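Local coordinates for glycosyl hydrolases family 2, sugar binding domain protein (PDB 6D1P) that probably hydrolyses O-glycosidic bonds as a gut bacterial beta-glucuronidase of glycosyl hydrolase family 2, at residues L381-R391 with S419-N429. Numbering follows the deposited sequence.
Sequences LLVWEEIPWCR and SVILWGLGNEN. With GOL (glycerol), chain G.
Strands 382-386 and 420-426 are parallel neighbours in the TIM barrel of this family 2 hydrolase, joined by helix 397-414 in a beta-alpha-beta crossover. Their axes run 25° apart, and the ladder is read from Ile421 N to Val383 O, Glu385 N to Leu422 O and Gly424 N to Glu385 O. A beta bulge shifts the register by one after Val383. Trp384 and Leu422 share one sheet face, Trp384 CE3 lying 3.8 Å from Leu422 CD1, whereas Glu385 points to the opposite face, where His414 binds its carboxylate. Gly424 CA packs 3.4 Å from Glu386 CB and near Trp384 NE1, and the strands close to 3.7 Å between Glu386 CA and Gly424 CA.

Further on, after another register shift of one, a second short parallel ladder pairs Cys390 with Asn427. Trp389 O accepts from Asn427 N (2.8 Å) and Asn429 ND2 (3.1 Å), which arrive from opposite faces of its carbonyl plane. The same Asn429 ND2 lies over one face of the Trp389 indole. Asn427, with CG anti to its own N (chi1 179°), directs ND2 to Cys390 SG at 3.5 Å, nearly straight at 171°.

At the C-terminal end, a side-on salt bridge puts Arg391 NE and NH2 on one oxygen, Glu428 OE1, at 2.8 and 2.7 Å; NH2 meets its syn lone pair, NE nearly its C-O axis. A glycerol, probably from the crystallisation liquor, bonds Arg391 NH2, Glu428 OE2 and Glu512, hinting at a substrate pocket. A leucine replacing Arg391 would probably leave OE1 without these two N-H donors, and the carboxylate held from the Arg466 side. Following Asn427 on the fourth barrel strand, Glu428 is consistent with the general acid/base of family 2 relatives, its carboxylate set nearly coplanar with the Arg391 guanidinium.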
ATOM      1  N   LEU A 381      34.417 -19.723  -7.540  1.00 31.88           N
ATOM      2  CA  LEU A 381      33.487 -20.147  -6.504  1.00 28.34           C
ATOM      3  C   LEU A 381      32.662 -21.286  -7.062  1.00 25.00           C
ATOM      4  O   LEU A 381      31.978 -21.114  -8.076  1.00 29.44           O
ATOM      5  CB  LEU A 381      32.569 -19.000  -6.062  1.00 29.20           C
ATOM      6  CG  LEU A 381      33.235 -17.838  -5.328  1.00 31.71           C
ATOM      7  CD1 LEU A 381      32.195 -16.763  -4.964  1.00 30.05           C
ATOM      8  CD2 LEU A 381      33.960 -18.322  -4.080  1.00 25.63           C
ATOM      9  N   LEU A 382      32.730 -22.440  -6.409  1.00 23.96           N
ATOM     10  CA  LEU A 382      31.836 -23.527  -6.759  1.00 26.57           C
ATOM     11  C   LEU A 382      30.411 -23.173  -6.325  1.00 25.22           C
ATOM     12  O   LEU A 382      30.208 -22.386  -5.393  1.00 22.53           O
ATOM     13  CB  LEU A 382      32.315 -24.829  -6.116  1.00 23.68           C
ATOM     14  CG  LEU A 382      33.557 -25.429  -6.784  1.00 26.73           C
ATOM     15  CD1 LEU A 382      34.260 -26.372  -5.853  1.00 22.83           C
ATOM     16  CD2 LEU A 382      33.167 -26.138  -8.063  1.00 21.90           C
ATOM     17  N   VAL A 383      29.420 -23.772  -7.000  1.00 21.96           N
ATOM     18  CA  VAL A 383      28.027 -23.339  -6.894  1.00 24.21           C
ATOM     19  C   VAL A 383      27.086 -24.518  -6.670  1.00 28.33           C
ATOM     20  O   VAL A 383      27.183 -25.546  -7.359  1.00 24.56           O
ATOM     21  CB  VAL A 383      27.578 -22.561  -8.141  1.00 25.68           C
ATOM     22  CG1 VAL A 383      26.091 -22.260  -8.050  1.00 22.64           C
ATOM     23  CG2 VAL A 383      28.404 -21.281  -8.296  1.00 24.39           C
ATOM     24  N   TRP A 384      26.172 -24.346  -5.702  1.00 29.27           N
ATOM     25  CA  TRP A 384      24.956 -25.132  -5.515  1.00 21.12           C
ATOM     26  C   TRP A 384      23.799 -24.185  -5.815  1.00 28.01           C
ATOM     27  O   TRP A 384      23.641 -23.163  -5.142  1.00 27.26           O
ATOM     28  CB  TRP A 384      24.901 -25.688  -4.081  1.00 23.83           C
ATOM     29  CG  TRP A 384      23.562 -26.248  -3.500  1.00 26.77           C
ATOM     30  CD1 TRP A 384      22.290 -25.975  -3.927  1.00 25.84           C
ATOM     31  CD2 TRP A 384      23.411 -27.134  -2.365  1.00 27.12           C
ATOM     32  NE1 TRP A 384      21.368 -26.639  -3.149  1.00 29.74           N
ATOM     33  CE2 TRP A 384      22.024 -27.352  -2.182  1.00 29.79           C
ATOM     34  CE3 TRP A 384      24.309 -27.763  -1.494  1.00 21.04           C
ATOM     35  CZ2 TRP A 384      21.516 -28.177  -1.162  1.00 23.29           C
ATOM     36  CZ3 TRP A 384      23.811 -28.556  -0.480  1.00 20.53           C
ATOM     37  CH2 TRP A 384      22.425 -28.769  -0.323  1.00 23.65           C
ATOM     38  N   GLU A 385      23.010 -24.498  -6.834  1.00 27.14           N
ATOM     39  CA  GLU A 385      21.847 -23.690  -7.177  1.00 25.39           C
ATOM     40  C   GLU A 385      20.628 -24.604  -7.205  1.00 25.36           C
ATOM     41  O   GLU A 385      20.692 -25.701  -7.772  1.00 26.13           O
ATOM     42  CB  GLU A 385      22.050 -22.995  -8.533  1.00 24.19           C
ATOM     43  CG  GLU A 385      21.272 -21.698  -8.705  1.00 22.53           C
ATOM     44  CD  GLU A 385      21.425 -21.091 -10.098  1.00 28.42           C
ATOM     45  OE1 GLU A 385      21.191 -19.867 -10.250  1.00 25.19           O
ATOM     46  OE2 GLU A 385      21.770 -21.839 -11.052  1.00 28.22           O
ATOM     47  N   GLU A 386      19.533 -24.166  -6.582  1.00 19.38           N
ATOM     48  CA  GLU A 386      18.330 -24.982  -6.412  1.00 23.27           C
ATOM     49  C   GLU A 386      17.098 -24.243  -6.914  1.00 25.38           C
ATOM     50  O   GLU A 386      17.099 -23.011  -7.049  1.00 21.83           O
ATOM     51  CB  GLU A 386      18.093 -25.367  -4.941  1.00 23.74           C
ATOM     52  CG  GLU A 386      17.711 -24.206  -4.021  1.00 22.32           C
ATOM     53  CD  GLU A 386      17.915 -24.538  -2.550  1.00 22.93           C
ATOM     54  OE1 GLU A 386      18.901 -25.265  -2.222  1.00 26.10           O
ATOM     55  OE2 GLU A 386      17.114 -24.055  -1.717  1.00 20.42           O
ATOM     56  N   ILE A 387      16.031 -25.008  -7.156  1.00 23.61           N
ATOM     57  CA  ILE A 387      14.719 -24.439  -7.482  1.00 22.32           C
ATOM     58  C   ILE A 387      13.977 -24.034  -6.215  1.00 24.08           C
ATOM     59  O   ILE A 387      14.229 -24.593  -5.136  1.00 20.44           O
ATOM     60  CB  ILE A 387      13.854 -25.413  -8.295  1.00 24.19           C
ATOM     61  CG1 ILE A 387      13.756 -26.782  -7.603  1.00 24.12           C
ATOM     62  CG2 ILE A 387      14.345 -25.488  -9.723  1.00 25.11           C
ATOM     63  CD1 ILE A 387      12.524 -27.579  -8.056  1.00 20.46           C
ATOM     64  N   PRO A 388      13.029 -23.084  -6.303  1.00 26.75           N
ATOM     65  CA  PRO A 388      12.395 -22.577  -5.081  1.00 22.31           C
ATOM     66  C   PRO A 388      11.237 -23.436  -4.583  1.00 26.14           C
ATOM     67  O   PRO A 388      10.224 -22.899  -4.112  1.00 26.34           O
ATOM     68  CB  PRO A 388      11.940 -21.160  -5.483  1.00 24.94           C
ATOM     69  CG  PRO A 388      11.859 -21.163  -6.953  1.00 20.23           C
ATOM     70  CD  PRO A 388      12.641 -22.308  -7.499  1.00 23.25           C
ATOM     71  N   TRP A 389      11.369 -24.765  -4.669  1.00 28.37           N
ATOM     72  CA  TRP A 389      10.466 -25.662  -3.940  1.00 24.72           C
ATOM     73  C   TRP A 389      10.904 -25.629  -2.476  1.00 24.98           C
ATOM     74  O   TRP A 389      11.679 -26.458  -1.992  1.00 25.01           O
ATOM     75  CB  TRP A 389      10.489 -27.073  -4.518  1.00 23.71           C
ATOM     76  CG  TRP A 389       9.382 -27.916  -3.969  1.00 24.96           C
ATOM     77  CD1 TRP A 389       8.251 -27.472  -3.353  1.00 23.74           C
ATOM     78  CD2 TRP A 389       9.301 -29.347  -3.967  1.00 24.14           C
ATOM     79  NE1 TRP A 389       7.472 -28.526  -2.972  1.00 23.36           N
ATOM     80  CE2 TRP A 389       8.090 -29.692  -3.340  1.00 27.32           C
ATOM     81  CE3 TRP A 389      10.131 -30.365  -4.438  1.00 24.64           C
ATOM     82  CZ2 TRP A 389       7.683 -31.018  -3.171  1.00 27.49           C
ATOM     83  CZ3 TRP A 389       9.733 -31.679  -4.269  1.00 26.86           C
ATOM     84  CH2 TRP A 389       8.516 -31.996  -3.637  1.00 26.33           C
ATOM     85  N   CYS A 390      10.399 -24.633  -1.761  1.00 22.11           N
ATOM     86  CA  CYS A 390      10.927 -24.247  -0.457  1.00 20.46           C
ATOM     87  C   CYS A 390       9.757 -24.103   0.514  1.00 19.72           C
ATOM     88  O   CYS A 390       9.066 -23.079   0.502  1.00 20.84           O
ATOM     89  CB  CYS A 390      11.734 -22.958  -0.586  1.00 18.51           C
ATOM     90  SG  CYS A 390      12.444 -22.301   0.922  1.00 19.63           S
ATOM     91  N   ARG A 391       9.546 -25.141   1.336  1.00 18.40           N
ATOM     92  CA  ARG A 391       8.538 -25.209   2.395  1.00 19.47           C
ATOM     93  C   ARG A 391       7.108 -25.335   1.868  1.00 22.25           C
ATOM     94  O   ARG A 391       6.841 -25.086   0.685  1.00 18.20           O
ATOM     95  CB  ARG A 391       8.618 -24.001   3.333  1.00 22.31           C
ATOM     96  CG  ARG A 391       9.906 -23.936   4.168  1.00 19.95           C
ATOM     97  CD  ARG A 391       9.919 -22.753   5.135  1.00 20.85           C
ATOM     98  NE  ARG A 391      11.145 -22.795   5.926  1.00 21.54           N
ATOM     99  CZ  ARG A 391      11.476 -21.916   6.870  1.00 23.38           C
ATOM    100  NH1 ARG A 391      10.668 -20.889   7.154  1.00 16.33           N
ATOM    101  NH2 ARG A 391      12.625 -22.069   7.537  1.00 21.29           N
ATOM    102  N   SER A 419      31.353 -23.403 -12.650  1.00 32.67           N
ATOM    103  CA  SER A 419      31.251 -23.241 -11.203  1.00 29.44           C
ATOM    104  C   SER A 419      30.181 -24.139 -10.590  1.00 27.74           C
ATOM    105  O   SER A 419      30.258 -24.448  -9.396  1.00 29.70           O
ATOM    106  CB  SER A 419      30.977 -21.775 -10.841  1.00 26.48           C
ATOM    107  OG  SER A 419      29.722 -21.343 -11.339  1.00 24.49           O
ATOM    108  N   VAL A 420      29.205 -24.581 -11.376  1.00 25.03           N
ATOM    109  CA  VAL A 420      28.038 -25.274 -10.841  1.00 28.86           C
ATOM    110  C   VAL A 420      28.313 -26.768 -10.759  1.00 29.42           C
ATOM    111  O   VAL A 420      28.571 -27.421 -11.777  1.00 30.35           O
ATOM    112  CB  VAL A 420      26.791 -25.009 -11.697  1.00 28.21           C
ATOM    113  CG1 VAL A 420      25.666 -25.914 -11.243  1.00 25.40           C
ATOM    114  CG2 VAL A 420      26.383 -23.524 -11.602  1.00 28.01           C
ATOM    115  N   ILE A 421      28.214 -27.317  -9.556  1.00 25.97           N
ATOM    116  CA  ILE A 421      28.336 -28.753  -9.367  1.00 27.51           C
ATOM    117  C   ILE A 421      27.082 -29.389  -8.781  1.00 28.95           C
ATOM    118  O   ILE A 421      26.934 -30.617  -8.867  1.00 27.67           O
ATOM    119  CB  ILE A 421      29.562 -29.085  -8.493  1.00 29.66           C
ATOM    120  CG1 ILE A 421      29.475 -28.344  -7.173  1.00 22.82           C
ATOM    121  CG2 ILE A 421      30.823 -28.680  -9.192  1.00 29.50           C
ATOM    122  CD1 ILE A 421      30.472 -28.782  -6.185  1.00 25.02           C
ATOM    123  N   LEU A 422      26.159 -28.622  -8.200  1.00 25.30           N
ATOM    124  CA  LEU A 422      24.992 -29.205  -7.561  1.00 25.81           C
ATOM    125  C   LEU A 422      23.735 -28.485  -8.009  1.00 27.51           C
ATOM    126  O   LEU A 422      23.652 -27.259  -7.901  1.00 25.35           O
ATOM    127  CB  LEU A 422      25.107 -29.160  -6.036  1.00 23.42           C
ATOM    128  CG  LEU A 422      26.121 -30.131  -5.430  1.00 28.94           C
ATOM    129  CD1 LEU A 422      26.369 -29.810  -3.972  1.00 26.43           C
ATOM    130  CD2 LEU A 422      25.688 -31.588  -5.603  1.00 24.83           C
ATOM    131  N   TRP A 423      22.777 -29.252  -8.534  1.00 27.08           N
ATOM    132  CA  TRP A 423      21.408 -28.794  -8.720  1.00 23.92           C
ATOM    133  C   TRP A 423      20.594 -29.211  -7.503  1.00 24.37           C
ATOM    134  O   TRP A 423      20.455 -30.410  -7.232  1.00 25.64           O
ATOM    135  CB  TRP A 423      20.782 -29.389  -9.977  1.00 26.24           C
ATOM    136  CG  TRP A 423      21.487 -29.128 -11.274  1.00 29.63           C
ATOM    137  CD1 TRP A 423      21.867 -30.062 -12.193  1.00 30.72           C
ATOM    138  CD2 TRP A 423      21.865 -27.855 -11.818  1.00 30.58           C
ATOM    139  NE1 TRP A 423      22.464 -29.450 -13.270  1.00 31.95           N
ATOM    140  CE2 TRP A 423      22.472 -28.097 -13.066  1.00 29.40           C
ATOM    141  CE3 TRP A 423      21.744 -26.534 -11.373  1.00 28.90           C
ATOM    142  CZ2 TRP A 423      22.974 -27.068 -13.865  1.00 31.51           C
ATOM    143  CZ3 TRP A 423      22.228 -25.515 -12.169  1.00 26.64           C
ATOM    144  CH2 TRP A 423      22.831 -25.783 -13.403  1.00 30.39           C
ATOM    145  N   GLY A 424      20.061 -28.238  -6.770  1.00 24.15           N
ATOM    146  CA  GLY A 424      19.177 -28.532  -5.646  1.00 25.95           C
ATOM    147  C   GLY A 424      17.721 -28.637  -6.083  1.00 22.55           C
ATOM    148  O   GLY A 424      17.258 -27.880  -6.928  1.00 23.41           O
ATOM    149  N   LEU A 425      17.003 -29.597  -5.497  1.00 26.51           N
ATOM    150  CA  LEU A 425      15.608 -29.830  -5.880  1.00 24.91           C
ATOM    151  C   LEU A 425      14.595 -29.226  -4.919  1.00 23.38           C
ATOM    152  O   LEU A 425      13.425 -29.099  -5.285  1.00 26.96           O
ATOM    153  CB  LEU A 425      15.332 -31.330  -6.018  1.00 23.00           C
ATOM    154  CG  LEU A 425      16.367 -32.096  -6.853  1.00 26.10           C
ATOM    155  CD1 LEU A 425      16.112 -33.601  -6.763  1.00 24.04           C
ATOM    156  CD2 LEU A 425      16.384 -31.627  -8.309  1.00 22.04           C
ATOM    157  N   GLY A 426      15.003 -28.842  -3.717  1.00 20.77           N
ATOM    158  CA  GLY A 426      14.070 -28.214  -2.800  1.00 24.46           C
ATOM    159  C   GLY A 426      14.722 -28.025  -1.454  1.00 22.33           C
ATOM    160  O   GLY A 426      15.799 -28.562  -1.179  1.00 21.73           O
ATOM    161  N   ASN A 427      14.043 -27.249  -0.612  1.00 20.71           N
ATOM    162  CA  ASN A 427      14.556 -26.891   0.702  1.00 19.91           C
ATOM    163  C   ASN A 427      13.458 -27.035   1.746  1.00 21.30           C
ATOM    164  O   ASN A 427      12.358 -26.499   1.574  1.00 20.81           O
ATOM    165  CB  ASN A 427      15.108 -25.461   0.692  1.00 20.46           C
ATOM    166  CG  ASN A 427      15.620 -25.038   2.032  1.00 21.50           C
ATOM    167  OD1 ASN A 427      16.602 -25.598   2.550  1.00 18.76           O
ATOM    168  ND2 ASN A 427      14.962 -24.043   2.621  1.00 18.69           N
ATOM    169  N   GLU A 428      13.766 -27.756   2.823  1.00 22.77           N
ATOM    170  CA  GLU A 428      12.833 -27.981   3.926  1.00 23.07           C
ATOM    171  C   GLU A 428      11.452 -28.385   3.414  1.00 24.19           C
ATOM    172  O   GLU A 428      10.419 -27.822   3.785  1.00 23.16           O
ATOM    173  CB  GLU A 428      12.775 -26.742   4.827  1.00 24.11           C
ATOM    174  CG  GLU A 428      14.167 -26.455   5.438  1.00 21.05           C
ATOM    175  CD  GLU A 428      14.195 -25.331   6.460  1.00 25.29           C
ATOM    176  OE1 GLU A 428      13.189 -24.583   6.601  1.00 23.92           O
ATOM    177  OE2 GLU A 428      15.249 -25.190   7.131  1.00 24.96           O
ATOM    178  N   ASN A 429      11.436 -29.382   2.531  1.00 23.26           N
ATOM    179  CA  ASN A 429      10.133 -29.849   2.074  1.00 24.47           C
ATOM    180  C   ASN A 429       9.399 -30.680   3.125  1.00 23.65           C
ATOM    181  O   ASN A 429       8.293 -31.149   2.862  1.00 21.46           O
ATOM    182  CB  ASN A 429      10.285 -30.632   0.775  1.00 17.81           C
ATOM    183  CG  ASN A 429      10.876 -29.789  -0.330  1.00 23.62           C
ATOM    184  OD1 ASN A 429      12.037 -29.970  -0.701  1.00 22.23           O
ATOM    185  ND2 ASN A 429      10.089 -28.849  -0.857  1.00 22.91           N
TER
HETATM  186  C1  GOL G 905      15.506 -21.124   9.681  1.00 31.52           C
HETATM  187  O1  GOL G 905      14.127 -21.053  10.096  1.00 30.55           O
HETATM  188  C2  GOL G 905      16.062 -22.620   9.844  1.00 32.11           C
HETATM  189  O2  GOL G 905      15.221 -23.612   9.330  1.00 20.95           O
HETATM  190  C3  GOL G 905      17.492 -22.657   9.188  1.00 31.89           C
HETATM  191  O3  GOL G 905      17.772 -24.007   8.837  1.00 24.95           O
HETATM  192  O   HOH W   1      17.820 -28.018  -2.511  1.00 22.72           O